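Local coordinates for protein ArsC family reductase (Pseudomonas aeruginosa, PDB 1RW1) that is of uncertain function but probably acts as a glutathione-dependent thiol reductase, at residues T1-A9 against V25-K33; V54-L65 against L81-K90. One frame throughout, in Å; residues are numbered along the deposited sequence. Where two conformers were deposited one is given.

Contact 1: T1-A9 against V25-K33; sequences TYVLYGIKA and VAYDFHDYK
Strands 2-6 and 27-31 pair in parallel through four backbone hydrogen bonds, starting with D28 N to Y2 O, and a fifth follows from Y32 N, at the start of helix 32-35, to G6 O. They are the two strands of a beta-alpha-beta unit of the thioredoxin fold, joined by helix 11-22. Between these ends L4 uses both its backbone groups: its N gives to D28 O at 2.8 Å and its O accepts from H30 N. G6 N then donates to H30 O at 3.0 Å. Y2 N is served by a water that it shares with A26 O.

L4, Y27 and F29 lie on the sheet face packed by helix 11-22. L4 and Y27 run side by side. F29 turns its edge to the backbone, with CD1 3.5 Å from L4 O. Y5 and H30 share the other face. With CG of H30 anti to its backbone N (chi1 -180°), Y5 CD2 lies over one face of the H30 ring, 3.4 Å from H30 CG. The ring planes meet obliquely, at 38°, so this is not a stack. Y5 OH bonds to E95 and H41, and H30 NE2 to G36 O, so these polar ends are satisfied outside the pair. Y32 lays a ring face over G6 N, and a water joins its OH to Y5 O.

D31 is the N-cap of helix 32-35: its OD1 accepts from K33 N and also takes a water held by K8 N. K8 NZ stays 4.2 Å from D31 OD2, and one water bridges them, 2.9 Å from NZ and 2.6 Å from OD2.

Contact 2: V54-L65 against L81-K90; sequences VLNRAGTTFRKL and LMLAQPSMIK
In the helical part of this ArsC-type thioredoxin fold, a single backbone bridge pairs L55 with I89, just after helix 51-54 and the 3-10 turn 86-88. K90 N donates to V54 O at 2.8 Å, and N56 N returns a bond to M88 O. The 54-65 segment then makes a type I turn from N56 to G59 and enters helix 60-63. The contact thus ties helices 51-54 and 60-63 to the end of helix 75-84 and the 3-10 turn.

M88, a selenomethionine deposited in two conformers, lies between the segments. In the conformer given, SE sits at the edge of the F62 ring, a Met-aromatic contact, 5.1 Å from the ring centroid. L65 CD1 meets the same SE at 3.7 Å. T61 OG1 shares a hydrogen bond with S87 OG. Selenomethionine M82 crosses V54 at about a right angle, its SE against V54 CG1.

N56 ND2 reaches S87 O and I89 O through one water. The K90 chain bends at chi2 and chi4 (65°), which brings NZ back to the 54-65 backbone. NZ also bonds to T53 O, and it meets L55 O at 2.9 Å from above the carbonyl plane.

Overall arrangement
The two contacts come in series along the chain: both segments of contact 1 precede those of contact 2. Their centres are about 18 Å apart, on opposite sides of the centre of this single chain. Contact 1 forms the edge of the four-stranded mixed sheet, where 27-31 is outermost and 2-6 lies next to 93-95. Contact 2 belongs to the helical region and leads from its 81-90 segment toward strand 93-95, so the chain returns to the sheet beside 2-6. They touch directly where Y32 meets I89 and P86. Helix 39-49 also reaches both, through Y5 and V54 on W45. The sheet and helical parts are thus packed as one compact unit.

Contact 1: T1-A9 against V25-K33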
loop_
_atom_site.group_PDB
_atom_site.type_symbol
_atom_site.label_atom_id
_atom_site.label_comp_id
_atom_site.label_asym_id
_atom_site.label_seq_id
_atom_site.Cartn_x
_atom_site.Cartn_y
_atom_site.Cartn_z
ATOM N N THR A 1 7.195 3.370 -15.986
ATOM C CA THR A 1 6.060 2.454 -15.697
ATOM C C THR A 1 5.441 2.764 -14.343
ATOM O O THR A 1 6.119 2.627 -13.313
ATOM C CB THR A 1 6.556 0.996 -15.664
ATOM O OG1 THR A 1 7.202 0.658 -16.898
ATOM C CG2 THR A 1 5.381 0.028 -15.541
ATOM N N TYR A 2 4.162 3.128 -14.323
ATOM C CA TYR A 2 3.442 3.260 -13.070
ATOM C C TYR A 2 3.069 1.863 -12.571
ATOM O O TYR A 2 2.741 0.971 -13.368
ATOM C CB TYR A 2 2.175 4.055 -13.310
ATOM C CG TYR A 2 2.433 5.455 -13.820
ATOM C CD1 TYR A 2 3.392 6.270 -13.236
ATOM C CD2 TYR A 2 1.713 5.976 -14.891
ATOM C CE1 TYR A 2 3.624 7.554 -13.695
ATOM C CE2 TYR A 2 1.930 7.265 -15.352
ATOM C CZ TYR A 2 2.883 8.046 -14.744
ATOM O OH TYR A 2 3.101 9.321 -15.207
ATOM N N VAL A 3 3.094 1.696 -11.255
ATOM C CA VAL A 3 2.807 0.387 -10.651
ATOM C C VAL A 3 1.847 0.590 -9.481
ATOM O O VAL A 3 2.105 1.403 -8.586
ATOM C CB VAL A 3 4.084 -0.335 -10.152
ATOM C CG1 VAL A 3 3.724 -1.733 -9.684
ATOM C CG2 VAL A 3 5.135 -0.379 -11.255
ATOM N N LEU A 4 0.732 -0.140 -9.512
ATOM C CA LEU A 4 -0.284 -0.112 -8.478
ATOM C C LEU A 4 -0.175 -1.402 -7.670
ATOM O O LEU A 4 -0.241 -2.489 -8.238
ATOM C CB LEU A 4 -1.667 -0.014 -9.131
ATOM C CG LEU A 4 -2.814 0.280 -8.155
ATOM C CD1 LEU A 4 -2.751 1.718 -7.647
ATOM C CD2 LEU A 4 -4.142 0.005 -8.834
ATOM N N TYR A 5 -0.073 -1.281 -6.354
ATOM C CA TYR A 5 0.121 -2.410 -5.449
ATOM C C TYR A 5 -1.114 -2.591 -4.585
ATOM O O TYR A 5 -1.591 -1.639 -3.951
ATOM C CB TYR A 5 1.306 -2.145 -4.517
ATOM C CG TYR A 5 2.644 -1.989 -5.193
ATOM C CD1 TYR A 5 3.011 -0.812 -5.792
ATOM C CD2 TYR A 5 3.544 -3.034 -5.218
ATOM C CE1 TYR A 5 4.247 -0.668 -6.395
ATOM C CE2 TYR A 5 4.782 -2.910 -5.822
ATOM C CZ TYR A 5 5.137 -1.714 -6.408
ATOM O OH TYR A 5 6.369 -1.577 -7.004
ATOM N N GLY A 6 -1.598 -3.826 -4.507
ATOM C CA GLY A 6 -2.721 -4.146 -3.645
ATOM C C GLY A 6 -3.284 -5.509 -3.992
ATOM O O GLY A 6 -2.545 -6.449 -4.272
ATOM N N ILE A 7 -4.615 -5.626 -3.961
ATOM C CA ILE A 7 -5.334 -6.857 -4.271
ATOM C C ILE A 7 -6.539 -6.514 -5.140
ATOM O O ILE A 7 -6.848 -5.347 -5.362
ATOM C CB ILE A 7 -5.780 -7.597 -2.965
ATOM C CG1 ILE A 7 -6.848 -6.786 -2.216
ATOM C CG2 ILE A 7 -4.583 -7.916 -2.090
ATOM C CD1 ILE A 7 -7.496 -7.543 -1.060
ATOM N N LYS A 8 -7.232 -7.532 -5.633
ATOM C CA LYS A 8 -8.419 -7.317 -6.457
ATOM C C LYS A 8 -9.671 -6.967 -5.646
ATOM O O LYS A 8 -10.393 -6.014 -5.958
ATOM C CB LYS A 8 -8.681 -8.572 -7.303
ATOM C CG LYS A 8 -7.610 -8.855 -8.352
ATOM C CD LYS A 8 -7.784 -10.260 -8.977
ATOM C CE LYS A 8 -6.775 -10.538 -10.091
ATOM N NZ LYS A 8 -6.765 -11.986 -10.525
ATOM N N ALA A 9 -9.945 -7.762 -4.614
ATOM C CA ALA A 9 -11.229 -7.714 -3.913
ATOM C C ALA A 9 -11.145 -6.727 -2.755
ATOM O O ALA A 9 -11.147 -7.097 -1.579
ATOM C CB ALA A 9 -11.608 -9.096 -3.401
ATOM N N VAL A 25 -4.720 5.927 -17.806
ATOM C CA VAL A 25 -3.368 5.776 -17.298
ATOM C C VAL A 25 -2.954 4.321 -17.457
ATOM O O VAL A 25 -3.668 3.424 -17.041
ATOM C CB VAL A 25 -3.301 6.153 -15.813
ATOM C CG1 VAL A 25 -1.897 5.935 -15.269
ATOM C CG2 VAL A 25 -3.775 7.596 -15.580
ATOM N N ALA A 26 -1.797 4.083 -18.060
ATOM C CA ALA A 26 -1.263 2.721 -18.160
ATOM C C ALA A 26 -0.527 2.419 -16.862
ATOM O O ALA A 26 0.267 3.225 -16.401
ATOM C CB ALA A 26 -0.328 2.578 -19.345
ATOM N N TYR A 27 -0.776 1.255 -16.284
ATOM C CA TYR A 27 -0.073 0.870 -15.069
ATOM C C TYR A 27 -0.006 -0.639 -15.007
ATOM O O TYR A 27 -0.865 -1.343 -15.537
ATOM C CB TYR A 27 -0.767 1.433 -13.811
ATOM C CG TYR A 27 -2.209 0.991 -13.660
ATOM C CD1 TYR A 27 -3.227 1.675 -14.312
ATOM C CD2 TYR A 27 -2.548 -0.133 -12.898
ATOM C CE1 TYR A 27 -4.539 1.237 -14.223
ATOM C CE2 TYR A 27 -3.854 -0.561 -12.802
ATOM C CZ TYR A 27 -4.848 0.128 -13.465
ATOM O OH TYR A 27 -6.142 -0.319 -13.373
ATOM N N ASP A 28 1.026 -1.121 -14.345
ATOM C CA ASP A 28 1.135 -2.516 -13.961
ATOM C C ASP A 28 0.447 -2.704 -12.614
ATOM O O ASP A 28 0.428 -1.786 -11.798
ATOM C CB ASP A 28 2.605 -2.911 -13.841
ATOM C CG ASP A 28 3.277 -3.141 -15.182
ATOM O OD1 ASP A 28 2.621 -3.023 -16.235
ATOM O OD2 ASP A 28 4.476 -3.423 -15.234
ATOM N N PHE A 29 -0.099 -3.885 -12.384
ATOM C CA PHE A 29 -0.756 -4.231 -11.134
ATOM C C PHE A 29 0.043 -5.315 -10.435
ATOM O O PHE A 29 0.206 -6.410 -10.971
ATOM C CB PHE A 29 -2.182 -4.684 -11.414
ATOM C CG PHE A 29 -2.901 -5.282 -10.218
ATOM C CD1 PHE A 29 -2.838 -4.718 -8.953
ATOM C CD2 PHE A 29 -3.656 -6.429 -10.372
ATOM C CE1 PHE A 29 -3.532 -5.287 -7.881
ATOM C CE2 PHE A 29 -4.342 -6.991 -9.309
ATOM C CZ PHE A 29 -4.282 -6.426 -8.076
ATOM N N HIS A 30 0.547 -4.982 -9.253
ATOM C CA HIS A 30 1.289 -5.892 -8.390
ATOM C C HIS A 30 0.320 -6.390 -7.314
ATOM O O HIS A 30 -0.059 -5.634 -6.420
ATOM C CB HIS A 30 2.468 -5.175 -7.759
ATOM C CG HIS A 30 3.282 -6.047 -6.862
ATOM N ND1 HIS A 30 4.582 -6.398 -7.148
ATOM C CD2 HIS A 30 2.984 -6.593 -5.658
ATOM C CE1 HIS A 30 5.039 -7.134 -6.154
ATOM N NE2 HIS A 30 4.098 -7.265 -5.237
ATOM N N ASP A 31 -0.110 -7.641 -7.461
ATOM C CA ASP A 31 -1.197 -8.243 -6.685
ATOM C C ASP A 31 -0.588 -9.090 -5.576
ATOM O O ASP A 31 0.044 -10.124 -5.858
ATOM C CB ASP A 31 -1.973 -9.125 -7.651
ATOM C CG ASP A 31 -3.135 -9.866 -7.040
ATOM O OD1 ASP A 31 -3.377 -9.785 -5.808
ATOM O OD2 ASP A 31 -3.828 -10.557 -7.835
ATOM N N TYR A 32 -0.755 -8.697 -4.319
ATOM C CA TYR A 32 -0.156 -9.444 -3.209
ATOM C C TYR A 32 -0.591 -10.895 -3.184
ATOM O O TYR A 32 0.186 -11.737 -2.733
ATOM C CB TYR A 32 -0.497 -8.790 -1.872
ATOM C CG TYR A 32 -0.024 -7.363 -1.713
ATOM C CD1 TYR A 32 1.221 -6.940 -2.144
ATOM C CD2 TYR A 32 -0.830 -6.426 -1.109
ATOM C CE1 TYR A 32 1.622 -5.632 -1.993
ATOM C CE2 TYR A 32 -0.438 -5.109 -0.956
ATOM C CZ TYR A 32 0.793 -4.709 -1.396
ATOM O OH TYR A 32 1.252 -3.420 -1.273
ATOM N N LYS A 33 -1.822 -11.214 -3.611
ATOM C CA LYS A 33 -2.293 -12.603 -3.621
ATOM C C LYS A 33 -1.686 -13.433 -4.754
ATOM O O LYS A 33 -1.823 -14.650 -4.747
ATOM C CB LYS A 33 -3.817 -12.670 -3.662
ATOM C CG LYS A 33 -4.497 -12.102 -2.425
ATOM C CD LYS A 33 -6.004 -12.283 -2.471
ATOM C CE LYS A 33 -6.754 -11.556 -1.354
ATOM N NZ LYS A 33 -8.220 -11.550 -1.565
HETATM O O HOH W 1 2.829 3.074 -16.913
HETATM O O HOH W 2 -0.905 -1.793 -1.034
HETATM O O HOH W 3 -6.058 -10.168 -5.367
HETATM O O HOH W 4 -5.113 -12.725 -8.300
HETATM O O HOH W 5 -8.518 -10.197 -3.965
#

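Contact 2: V54-L65 against L81-K90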
loop_
_atom_site.group_PDB
_atom_site.type_symbol
_atom_site.label_atom_id
_atom_site.label_comp_id
_atom_site.label_asym_id
_atom_site.label_seq_id
_atom_site.Cartn_x
_atom_site.Cartn_y
_atom_site.Cartn_z
ATOM N N VAL A 54 1.983 3.580 6.095
ATOM C CA VAL A 54 2.001 2.400 5.239
ATOM C C VAL A 54 1.273 1.221 5.906
ATOM O O VAL A 54 0.642 0.421 5.222
ATOM C CB VAL A 54 3.459 2.036 4.881
ATOM C CG1 VAL A 54 3.535 0.819 3.981
ATOM C CG2 VAL A 54 4.142 3.205 4.215
ATOM N N LEU A 55 1.373 1.087 7.216
ATOM C CA LEU A 55 0.717 0.005 7.945
ATOM C C LEU A 55 -0.734 0.369 8.226
ATOM O O LEU A 55 -1.026 1.433 8.790
ATOM C CB LEU A 55 1.447 -0.227 9.273
ATOM C CG LEU A 55 0.926 -1.295 10.228
ATOM C CD1 LEU A 55 1.071 -2.665 9.627
ATOM C CD2 LEU A 55 1.636 -1.218 11.565
ATOM N N ASN A 56 -1.640 -0.518 7.854
ATOM C CA ASN A 56 -3.056 -0.338 8.104
ATOM C C ASN A 56 -3.431 -0.788 9.512
ATOM O O ASN A 56 -4.029 -1.837 9.698
ATOM C CB ASN A 56 -3.854 -1.090 7.062
ATOM C CG ASN A 56 -5.335 -0.789 7.163
ATOM O OD1 ASN A 56 -5.756 0.092 7.934
ATOM N ND2 ASN A 56 -6.129 -1.535 6.427
ATOM N N ARG A 57 -3.087 0.024 10.508
ATOM C CA ARG A 57 -3.368 -0.326 11.892
ATOM C C ARG A 57 -4.870 -0.389 12.187
ATOM O O ARG A 57 -5.278 -1.072 13.117
ATOM C CB ARG A 57 -2.707 0.664 12.849
ATOM C CG ARG A 57 -1.210 0.513 12.910
ATOM C CD ARG A 57 -0.579 1.345 14.033
ATOM N NE ARG A 57 -0.741 2.768 13.764
ATOM C CZ ARG A 57 -0.458 3.740 14.628
ATOM N NH1 ARG A 57 0.051 3.450 15.815
ATOM N NH2 ARG A 57 -0.668 5.000 14.277
ATOM N N ALA A 58 -5.692 0.333 11.427
ATOM C CA ALA A 58 -7.148 0.334 11.641
ATOM C C ALA A 58 -7.788 -0.942 11.146
ATOM O O ALA A 58 -8.902 -1.271 11.520
ATOM C CB ALA A 58 -7.806 1.523 10.940
ATOM N N GLY A 59 -7.102 -1.660 10.284
ATOM C CA GLY A 59 -7.709 -2.779 9.606
ATOM C C GLY A 59 -7.794 -4.046 10.436
ATOM O O GLY A 59 -7.149 -4.218 11.450
ATOM N N THR A 60 -8.601 -4.974 9.939
ATOM C CA THR A 60 -8.903 -6.172 10.693
ATOM C C THR A 60 -7.679 -7.024 10.936
ATOM O O THR A 60 -7.547 -7.626 12.005
ATOM C CB THR A 60 -9.989 -7.020 10.025
ATOM O OG1 THR A 60 -9.586 -7.432 8.724
ATOM C CG2 THR A 60 -11.262 -6.209 9.814
ATOM N N THR A 61 -6.799 -7.119 9.949
ATOM C CA THR A 61 -5.655 -8.005 10.083
ATOM C C THR A 61 -4.754 -7.559 11.234
ATOM O O THR A 61 -4.309 -8.373 12.064
ATOM C CB THR A 61 -4.917 -8.095 8.769
ATOM O OG1 THR A 61 -5.864 -8.563 7.799
ATOM C CG2 THR A 61 -3.805 -9.108 8.833
ATOM N N PHE A 62 -4.487 -6.268 11.300
ATOM C CA PHE A 62 -3.720 -5.762 12.435
ATOM C C PHE A 62 -4.461 -5.946 13.747
ATOM O O PHE A 62 -3.850 -6.341 14.748
ATOM C CB PHE A 62 -3.342 -4.292 12.209
ATOM C CG PHE A 62 -2.432 -3.739 13.280
ATOM C CD1 PHE A 62 -2.969 -3.184 14.423
ATOM C CD2 PHE A 62 -1.050 -3.812 13.153
ATOM C CE1 PHE A 62 -2.154 -2.696 15.415
ATOM C CE2 PHE A 62 -0.231 -3.348 14.165
ATOM C CZ PHE A 62 -0.783 -2.786 15.289
ATOM N N ARG A 63 -5.761 -5.684 13.755
ATOM C CA ARG A 63 -6.532 -5.784 15.006
ATOM C C ARG A 63 -6.336 -7.134 15.642
ATOM O O ARG A 63 -6.312 -7.244 16.869
ATOM C CB ARG A 63 -8.049 -5.513 14.805
ATOM C CG ARG A 63 -8.449 -4.022 14.617
ATOM C CD ARG A 63 -9.965 -3.726 14.276
ATOM N NE ARG A 63 -10.102 -3.164 12.927
ATOM C CZ ARG A 63 -11.025 -3.530 12.038
ATOM N NH1 ARG A 63 -11.912 -4.459 12.365
ATOM N NH2 ARG A 63 -11.074 -2.955 10.831
ATOM N N LYS A 64 -6.217 -8.159 14.806
ATOM C CA LYS A 64 -6.158 -9.549 15.267
ATOM C C LYS A 64 -4.791 -9.967 15.823
ATOM O O LYS A 64 -4.682 -11.031 16.390
ATOM C CB LYS A 64 -6.548 -10.510 14.119
ATOM C CG LYS A 64 -8.037 -10.613 13.824
ATOM C CD LYS A 64 -8.348 -11.712 12.796
ATOM C CE LYS A 64 -9.851 -11.786 12.515
ATOM N NZ LYS A 64 -10.179 -11.684 11.070
ATOM N N LEU A 65 -3.738 -9.185 15.641
ATOM C CA LEU A 65 -2.417 -9.585 16.130
ATOM C C LEU A 65 -2.392 -9.765 17.640
ATOM O O LEU A 65 -3.231 -9.213 18.348
ATOM C CB LEU A 65 -1.379 -8.539 15.763
ATOM C CG LEU A 65 -1.065 -8.389 14.270
ATOM C CD1 LEU A 65 -0.177 -7.200 14.037
ATOM C CD2 LEU A 65 -0.454 -9.641 13.669
ATOM N N LEU A 81 6.076 -7.170 10.156
ATOM C CA LEU A 81 4.663 -7.554 10.203
ATOM C C LEU A 81 4.053 -7.569 8.798
ATOM O O LEU A 81 3.345 -8.504 8.417
ATOM C CB LEU A 81 3.872 -6.599 11.088
ATOM C CG LEU A 81 4.183 -6.614 12.579
ATOM C CD1 LEU A 81 3.358 -5.543 13.288
ATOM C CD2 LEU A 81 3.931 -7.975 13.192
HETATM N N MSE A 82 4.307 -6.510 8.042
HETATM C CA MSE A 82 3.753 -6.399 6.686
HETATM C C MSE A 82 4.334 -7.401 5.706
HETATM O O MSE A 82 3.645 -7.841 4.785
HETATM C CB MSE A 82 3.949 -4.979 6.164
HETATM C CG MSE A 82 3.116 -3.972 6.924
HETATM SE SE MSE A 82 3.209 -2.138 6.187
HETATM C CE MSE A 82 4.988 -1.659 6.855
ATOM N N LEU A 83 5.597 -7.754 5.909
ATOM C CA LEU A 83 6.275 -8.692 5.033
ATOM C C LEU A 83 5.581 -10.044 5.106
ATOM O O LEU A 83 5.347 -10.686 4.074
ATOM C CB LEU A 83 7.739 -8.813 5.465
ATOM C CG LEU A 83 8.594 -9.781 4.662
ATOM C CD1 LEU A 83 8.673 -9.387 3.203
ATOM C CD2 LEU A 83 9.938 -9.862 5.277
ATOM N N ALA A 84 5.280 -10.501 6.321
ATOM C CA ALA A 84 4.655 -11.806 6.471
ATOM C C ALA A 84 3.179 -11.780 6.106
ATOM O O ALA A 84 2.643 -12.799 5.661
ATOM C CB ALA A 84 4.808 -12.302 7.880
ATOM N N GLN A 85 2.534 -10.632 6.311
ATOM C CA GLN A 85 1.078 -10.498 6.118
ATOM C C GLN A 85 0.775 -9.236 5.316
ATOM O O GLN A 85 0.367 -8.216 5.879
ATOM C CB GLN A 85 0.343 -10.473 7.456
ATOM C CG GLN A 85 0.354 -11.819 8.154
ATOM C CD GLN A 85 -0.385 -11.743 9.455
ATOM O OE1 GLN A 85 -1.635 -11.902 9.479
ATOM N NE2 GLN A 85 0.309 -11.455 10.519
ATOM N N PRO A 86 0.911 -9.305 3.991
ATOM C CA PRO A 86 0.627 -8.143 3.150
ATOM C C PRO A 86 -0.771 -7.569 3.251
ATOM O O PRO A 86 -0.967 -6.428 2.830
ATOM C CB PRO A 86 0.914 -8.659 1.741
ATOM C CG PRO A 86 1.920 -9.742 1.948
ATOM C CD PRO A 86 1.535 -10.404 3.219
ATOM N N SER A 87 -1.738 -8.312 3.778
ATOM C CA SER A 87 -3.063 -7.761 4.047
ATOM C C SER A 87 -3.014 -6.513 4.897
ATOM O O SER A 87 -3.945 -5.698 4.801
ATOM C CB SER A 87 -3.938 -8.830 4.705
ATOM O OG SER A 87 -5.156 -8.340 5.211
HETATM N N MSE A 88 -1.992 -6.359 5.733
HETATM C CA MSE A 88 -1.818 -5.215 6.627
HETATM C C MSE A 88 -1.288 -3.973 5.961
HETATM O O MSE A 88 -1.164 -2.953 6.617
HETATM C CB MSE A 88 -0.887 -5.589 7.791
HETATM C CG MSE A 88 -1.595 -6.553 8.720
HETATM SE SE MSE A 88 -0.871 -6.629 10.481
HETATM C CE MSE A 88 0.728 -5.654 9.977
ATOM N N ILE A 89 -0.881 -4.047 4.697
ATOM C CA ILE A 89 -0.379 -2.867 3.991
ATOM C C ILE A 89 -1.557 -2.011 3.529
ATOM O O ILE A 89 -2.504 -2.524 2.940
ATOM C CB ILE A 89 0.479 -3.278 2.778
ATOM C CG1 ILE A 89 1.623 -4.208 3.206
ATOM C CG2 ILE A 89 1.031 -2.055 2.079
ATOM C CD1 ILE A 89 2.250 -4.946 2.039
ATOM N N LYS A 90 -1.510 -0.708 3.782
ATOM C CA LYS A 90 -2.541 0.184 3.282
ATOM C C LYS A 90 -2.599 0.107 1.754
ATOM O O LYS A 90 -1.577 -0.002 1.080
ATOM C CB LYS A 90 -2.264 1.615 3.726
ATOM C CG LYS A 90 -2.730 1.932 5.121
ATOM C CD LYS A 90 -3.198 3.374 5.273
ATOM C CE LYS A 90 -3.451 3.753 6.732
ATOM N NZ LYS A 90 -2.196 3.716 7.490
HETATM O O HOH W 6 -4.946 -3.077 4.247
HETATM O O HOH W 7 -3.597 -11.115 11.719
HETATM O O HOH W 8 -6.148 -5.423 7.037
#